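Cerato-platanin 1 (PDB 3SUJ) is of unknown function but belongs to the secreted, double-psi beta-barrel cerato-platanin family and binds metal ions, zinc among them. Local coordinates at residues A[26-31]-A[54-59]; A[62-67]-A[80-85]. One frame throughout, in Å; residues are numbered along the deposited sequence.

In the fold
From the N terminus the chain lays down strand 3-7 and then enters a long loop that holds residues 26-31. Contact 1 pairs these with 54-59 on the far side of strand 47-49, closing a surface loop whose two arms are also tied by the Cys23-Cys60 disulfide. The chain then passes into strand 63-68 and returns in strand 76-83, and contact 2 closes this hairpin near the centre of the molecule. The two closures follow in series, neither nesting nor crossing. They nevertheless touch: Leu30 CD1 lies 3.6 Å from Ile83 CG2, and Asn59 packs near the Tyr64 hydroxyl, so the outer loops rest on the barrel's hairpin.

Contact 1: A[26-31]-A[54-59]; sequences GENGLY and GYNSPN
Asn28 and Asn56 grip each other twice, each side-chain amide bonding to the other residue's backbone. Asn56 OD1 accepts from Asn28 N at 2.8 Å, the donor lying almost on the line of the C=O bond. In return Asn28 ND2 gives a hydrogen to Asn56 O at 2.9 Å; the oxygen lies near the plane of the donating amide, but the nitrogen stands 40° above the carbonyl plane. The two side chains cross at about a right angle. With CG beside the backbone N (chi1 -66°), the Asn28 amide is turned so that ND2 meets Asn56 O; the backbone itself places Asn28 CB 3.3 Å from Ser57 O. The other end of the Asn56 amide is bridged by a water, accepting from Asn56 ND2 and Glu27 N. Asn56 suits its place twice over: asparagine tolerates the positive phi, 65°, of the third position in a type II turn, and its amide both accepts and donates. Shortened to an alanine here, the side chain would probably leave Asn28 N without its acceptor and the water with one donor fewer. Gly26 lies close to the Tyr55 hydroxyl, which bonds to Asp25 OD1; a beta carbon there would clash with that oxygen and with the preceding carbonyl. A type I turn, Gly26 to Gly29, thus docks on a type II turn, Gly54 to Ser57: two beta turns packed together in the surface loops of the cerato-platanin barrel.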
loop_
_atom_site.group_PDB
_atom_site.type_symbol
_atom_site.label_atom_id
_atom_site.label_comp_id
_atom_site.label_asym_id
_atom_site.label_seq_id
_atom_site.Cartn_x
_atom_site.Cartn_y
_atom_site.Cartn_z
ATOM N N GLY A 26 1.255 11.296 15.852
ATOM C CA GLY A 26 2.439 10.816 16.542
ATOM C C GLY A 26 3.719 10.965 15.715
ATOM O O GLY A 26 3.719 11.324 14.541
ATOM N N GLU A 27 4.847 10.691 16.371
ATOM C CA GLU A 27 6.151 10.859 15.777
ATOM C C GLU A 27 6.234 10.225 14.404
ATOM O O GLU A 27 6.825 10.789 13.470
ATOM C CB GLU A 27 7.153 10.093 16.698
ATOM C CG GLU A 27 8.564 10.124 16.202
ATOM C CD GLU A 27 9.549 9.228 17.007
ATOM O OE1 GLU A 27 9.159 8.587 17.998
ATOM O OE2 GLU A 27 10.697 9.147 16.628
ATOM N N ASN A 28 5.697 8.991 14.288
ATOM C CA ASN A 28 5.812 8.268 13.008
ATOM C C ASN A 28 4.536 8.407 12.133
ATOM O O ASN A 28 4.452 7.839 11.022
ATOM C CB ASN A 28 6.133 6.796 13.272
ATOM C CG ASN A 28 7.450 6.643 13.873
ATOM O OD1 ASN A 28 8.399 7.264 13.375
ATOM N ND2 ASN A 28 7.598 5.891 14.935
ATOM N N GLY A 29 3.531 9.102 12.585
ATOM C CA GLY A 29 2.289 9.239 11.840
ATOM C C GLY A 29 2.411 10.195 10.693
ATOM O O GLY A 29 3.361 10.973 10.583
ATOM N N LEU A 30 1.437 10.185 9.841
ATOM C CA LEU A 30 1.504 10.883 8.550
ATOM C C LEU A 30 0.671 12.143 8.538
ATOM O O LEU A 30 0.845 12.955 7.615
ATOM C CB LEU A 30 1.074 9.916 7.437
ATOM C CG LEU A 30 2.059 8.752 7.325
ATOM C CD1 LEU A 30 1.488 7.740 6.344
ATOM C CD2 LEU A 30 3.495 9.222 6.879
ATOM N N TYR A 31 -0.192 12.300 9.521
ATOM C CA TYR A 31 -0.964 13.526 9.746
ATOM C C TYR A 31 -0.229 14.371 10.817
ATOM O O TYR A 31 0.208 13.856 11.845
ATOM C CB TYR A 31 -2.340 13.131 10.245
ATOM C CG TYR A 31 -3.334 14.226 10.301
ATOM C CD1 TYR A 31 -4.260 14.441 9.277
ATOM C CD2 TYR A 31 -3.393 15.035 11.434
ATOM C CE1 TYR A 31 -5.233 15.432 9.379
ATOM C CE2 TYR A 31 -4.311 16.048 11.518
ATOM C CZ TYR A 31 -5.236 16.217 10.502
ATOM O OH TYR A 31 -6.198 17.189 10.608
ATOM N N GLY A 54 0.985 -1.353 14.703
ATOM C CA GLY A 54 -0.078 -0.617 15.396
ATOM C C GLY A 54 0.316 0.810 15.350
ATOM O O GLY A 54 1.259 1.220 14.619
ATOM N N TYR A 55 -0.370 1.637 16.133
ATOM C CA TYR A 55 -0.110 3.055 16.191
ATOM C C TYR A 55 1.357 3.327 16.388
ATOM O O TYR A 55 2.071 2.704 17.159
ATOM C CB TYR A 55 -0.932 3.649 17.355
ATOM C CG TYR A 55 -0.818 5.194 17.477
ATOM C CD1 TYR A 55 -1.453 6.061 16.621
ATOM C CD2 TYR A 55 -0.045 5.691 18.447
ATOM C CE1 TYR A 55 -1.303 7.448 16.822
ATOM C CE2 TYR A 55 0.205 7.038 18.645
ATOM C CZ TYR A 55 -0.438 7.879 17.836
ATOM O OH TYR A 55 -0.305 9.262 18.021
ATOM N N ASN A 56 1.826 4.341 15.648
ATOM C CA ASN A 56 3.187 4.886 15.731
ATOM C C ASN A 56 4.288 3.893 15.301
ATOM O O ASN A 56 5.429 4.074 15.631
ATOM C CB ASN A 56 3.456 5.424 17.181
ATOM C CG ASN A 56 4.026 6.829 17.198
ATOM O OD1 ASN A 56 4.459 7.370 16.165
ATOM N ND2 ASN A 56 4.062 7.426 18.424
ATOM N N SER A 57 3.947 2.900 14.489
ATOM C CA SER A 57 4.964 2.018 13.961
ATOM C C SER A 57 6.038 2.810 13.196
ATOM O O SER A 57 5.713 3.650 12.315
ATOM C CB SER A 57 4.316 1.119 12.919
ATOM O OG SER A 57 5.277 0.384 12.170
ATOM N N PRO A 58 7.314 2.438 13.339
ATOM C CA PRO A 58 8.363 3.064 12.525
ATOM C C PRO A 58 8.262 2.694 11.078
ATOM O O PRO A 58 8.937 3.338 10.270
ATOM C CB PRO A 58 9.690 2.554 13.166
ATOM C CG PRO A 58 9.247 2.072 14.500
ATOM C CD PRO A 58 7.851 1.561 14.416
ATOM N N ASN A 59 7.490 1.679 10.721
ATOM C CA ASN A 59 7.263 1.373 9.305
ATOM C C ASN A 59 6.218 2.274 8.667
ATOM O O ASN A 59 5.998 2.195 7.431
ATOM C CB ASN A 59 6.877 -0.092 9.138
ATOM C CG ASN A 59 8.063 -0.989 9.415
ATOM O OD1 ASN A 59 9.185 -0.653 8.949
ATOM N ND2 ASN A 59 7.868 -2.068 10.099
HETATM O O HOH W 1 4.624 10.139 19.224
#

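Contact 2: A[62-67]-A[80-85]; sequences SCYQLT and MVAIDR
Tyr64 and Met80 form a hydrogen-bonded antiparallel pair in the hairpin of strands 63-68 and 76-83, part of the double-psi beta barrel. Tyr64 N gives to Met80 O at 2.9 Å, and Met80 N to Tyr64 O at 2.8 Å. The third bond runs from Ala82 N to Ser62 O at 3.0 Å. Two carbonyls take more: Val81 CA and Cys63 CA, of the non-hydrogen-bonded pair Cys63-Val81, make CA-H...O contacts to Ser62 O and Met80 O respectively. Backbone groups turned the other way find partners too, Cys63 with Val118 and Gln65 with Arg116 on strand 111-118, Val81 with Gly47. Ser62 OG meets Lys117 NZ, while Cys63, buried with Val81 on the same face, spends its sulfur on the disulfide to Cys123. Apolar Met80 and Leu66 suit the interior, where Leu66 CD1 approaches Met80 CB and Met80 packs against Phe90 and Ala92. The Tyr64 ring, edge-to-face with that of Phe90, lies near Asp51 and a bound zinc ion. Its CG beside the backbone N (chi1 -67°) sets the ring edge beside the small Ala82, with Tyr64 CE2 3.8 Å from Ala82 CB.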
loop_
_atom_site.group_PDB
_atom_site.type_symbol
_atom_site.label_atom_id
_atom_site.label_comp_id
_atom_site.label_asym_id
_atom_site.label_seq_id
_atom_site.Cartn_x
_atom_site.Cartn_y
_atom_site.Cartn_z
ATOM N N SER A 62 6.637 3.925 5.053
ATOM C CA SER A 62 7.673 3.241 4.265
ATOM C C SER A 62 7.131 2.866 2.897
ATOM O O SER A 62 5.910 2.736 2.685
ATOM C CB SER A 62 8.080 1.917 4.968
ATOM O OG SER A 62 8.927 2.059 6.050
ATOM N N CYS A 63 8.044 2.695 1.970
ATOM C CA CYS A 63 7.758 2.374 0.589
ATOM C C CYS A 63 8.121 0.954 0.301
ATOM O O CYS A 63 9.302 0.522 0.499
ATOM C CB CYS A 63 8.582 3.312 -0.279
ATOM S SG CYS A 63 8.268 3.116 -2.081
ATOM N N TYR A 64 7.186 0.162 -0.201
ATOM C CA TYR A 64 7.405 -1.256 -0.492
ATOM C C TYR A 64 7.281 -1.494 -1.962
ATOM O O TYR A 64 6.218 -1.141 -2.575
ATOM C CB TYR A 64 6.385 -2.133 0.283
ATOM C CG TYR A 64 6.609 -2.090 1.744
ATOM C CD1 TYR A 64 7.435 -3.044 2.348
ATOM C CD2 TYR A 64 5.998 -1.171 2.568
ATOM C CE1 TYR A 64 7.670 -3.069 3.719
ATOM C CE2 TYR A 64 6.234 -1.199 3.963
ATOM C CZ TYR A 64 7.007 -2.168 4.507
ATOM O OH TYR A 64 7.198 -2.144 5.892
ATOM N N GLN A 65 8.260 -2.140 -2.556
ATOM C CA GLN A 65 8.158 -2.633 -3.901
ATOM C C GLN A 65 7.550 -4.002 -3.895
ATOM O O GLN A 65 8.042 -4.934 -3.228
ATOM C CB GLN A 65 9.548 -2.723 -4.466
ATOM C CG GLN A 65 9.564 -3.244 -5.943
ATOM C CD GLN A 65 10.989 -3.486 -6.411
ATOM O OE1 GLN A 65 11.768 -4.123 -5.653
ATOM N NE2 GLN A 65 11.394 -2.977 -7.540
ATOM N N LEU A 66 6.422 -4.128 -4.585
ATOM C CA LEU A 66 5.686 -5.383 -4.668
ATOM C C LEU A 66 5.706 -5.847 -6.100
ATOM O O LEU A 66 5.292 -5.127 -6.970
ATOM C CB LEU A 66 4.242 -5.202 -4.205
ATOM C CG LEU A 66 4.061 -4.558 -2.835
ATOM C CD1 LEU A 66 2.549 -4.353 -2.493
ATOM C CD2 LEU A 66 4.655 -5.378 -1.742
ATOM N N THR A 67 6.213 -7.058 -6.298
ATOM C CA THR A 67 6.408 -7.586 -7.647
ATOM C C THR A 67 5.591 -8.821 -7.837
ATOM O O THR A 67 5.615 -9.764 -7.058
ATOM C CB THR A 67 7.922 -7.910 -7.924
ATOM O OG1 THR A 67 8.659 -6.656 -7.734
ATOM C CG2 THR A 67 8.086 -8.372 -9.373
ATOM N N MET A 80 4.371 0.895 -3.082
ATOM C CA MET A 80 3.231 1.248 -2.209
ATOM C C MET A 80 3.702 1.903 -0.934
ATOM O O MET A 80 4.545 1.351 -0.269
ATOM C CB MET A 80 2.458 -0.070 -1.873
ATOM C CG MET A 80 1.081 0.190 -1.233
ATOM S SD MET A 80 0.343 -1.164 -0.310
ATOM C CE MET A 80 1.217 -0.860 1.195
ATOM N N VAL A 81 3.040 3.014 -0.557
ATOM C CA VAL A 81 3.273 3.609 0.722
ATOM C C VAL A 81 2.405 2.917 1.769
ATOM O O VAL A 81 1.149 2.913 1.588
ATOM C CB VAL A 81 3.005 5.143 0.701
ATOM C CG1 VAL A 81 3.251 5.737 2.103
ATOM C CG2 VAL A 81 3.889 5.814 -0.396
ATOM N N ALA A 82 2.968 2.426 2.843
ATOM C CA ALA A 82 2.216 1.778 3.878
ATOM C C ALA A 82 1.788 2.769 4.946
ATOM O O ALA A 82 2.567 3.530 5.513
ATOM C CB ALA A 82 3.081 0.751 4.546
ATOM N N ILE A 83 0.454 2.809 5.152
ATOM C CA ILE A 83 -0.138 3.827 6.040
ATOM C C ILE A 83 -1.081 3.204 7.070
ATOM O O ILE A 83 -1.641 3.976 7.918
ATOM C CB ILE A 83 -0.932 4.900 5.205
ATOM C CG1 ILE A 83 -2.240 4.286 4.606
ATOM C CG2 ILE A 83 -0.086 5.457 4.048
ATOM C CD1 ILE A 83 -3.099 5.361 3.832
ATOM N N ASP A 84 -1.306 1.920 6.994
ATOM C CA ASP A 84 -2.378 1.273 7.787
ATOM C C ASP A 84 -1.943 -0.129 8.153
ATOM O O ASP A 84 -1.139 -0.749 7.379
ATOM C CB ASP A 84 -3.687 1.275 6.909
ATOM C CG ASP A 84 -4.940 1.114 7.669
ATOM O OD1 ASP A 84 -5.032 1.424 8.880
ATOM O OD2 ASP A 84 -5.917 0.750 6.985
ATOM N N ARG A 85 -2.414 -0.692 9.230
ATOM C CA ARG A 85 -2.147 -2.092 9.478
ATOM C C ARG A 85 -2.988 -3.018 8.586
ATOM O O ARG A 85 -4.198 -2.718 8.323
ATOM C CB ARG A 85 -2.448 -2.433 10.963
ATOM C CG ARG A 85 -2.245 -3.932 11.273
ATOM C CD ARG A 85 -1.974 -4.175 12.755
ATOM N NE ARG A 85 -1.794 -5.621 12.952
ATOM C CZ ARG A 85 -0.695 -6.287 12.575
ATOM N NH1 ARG A 85 0.360 -5.672 12.082
ATOM N NH2 ARG A 85 -0.660 -7.624 12.655
#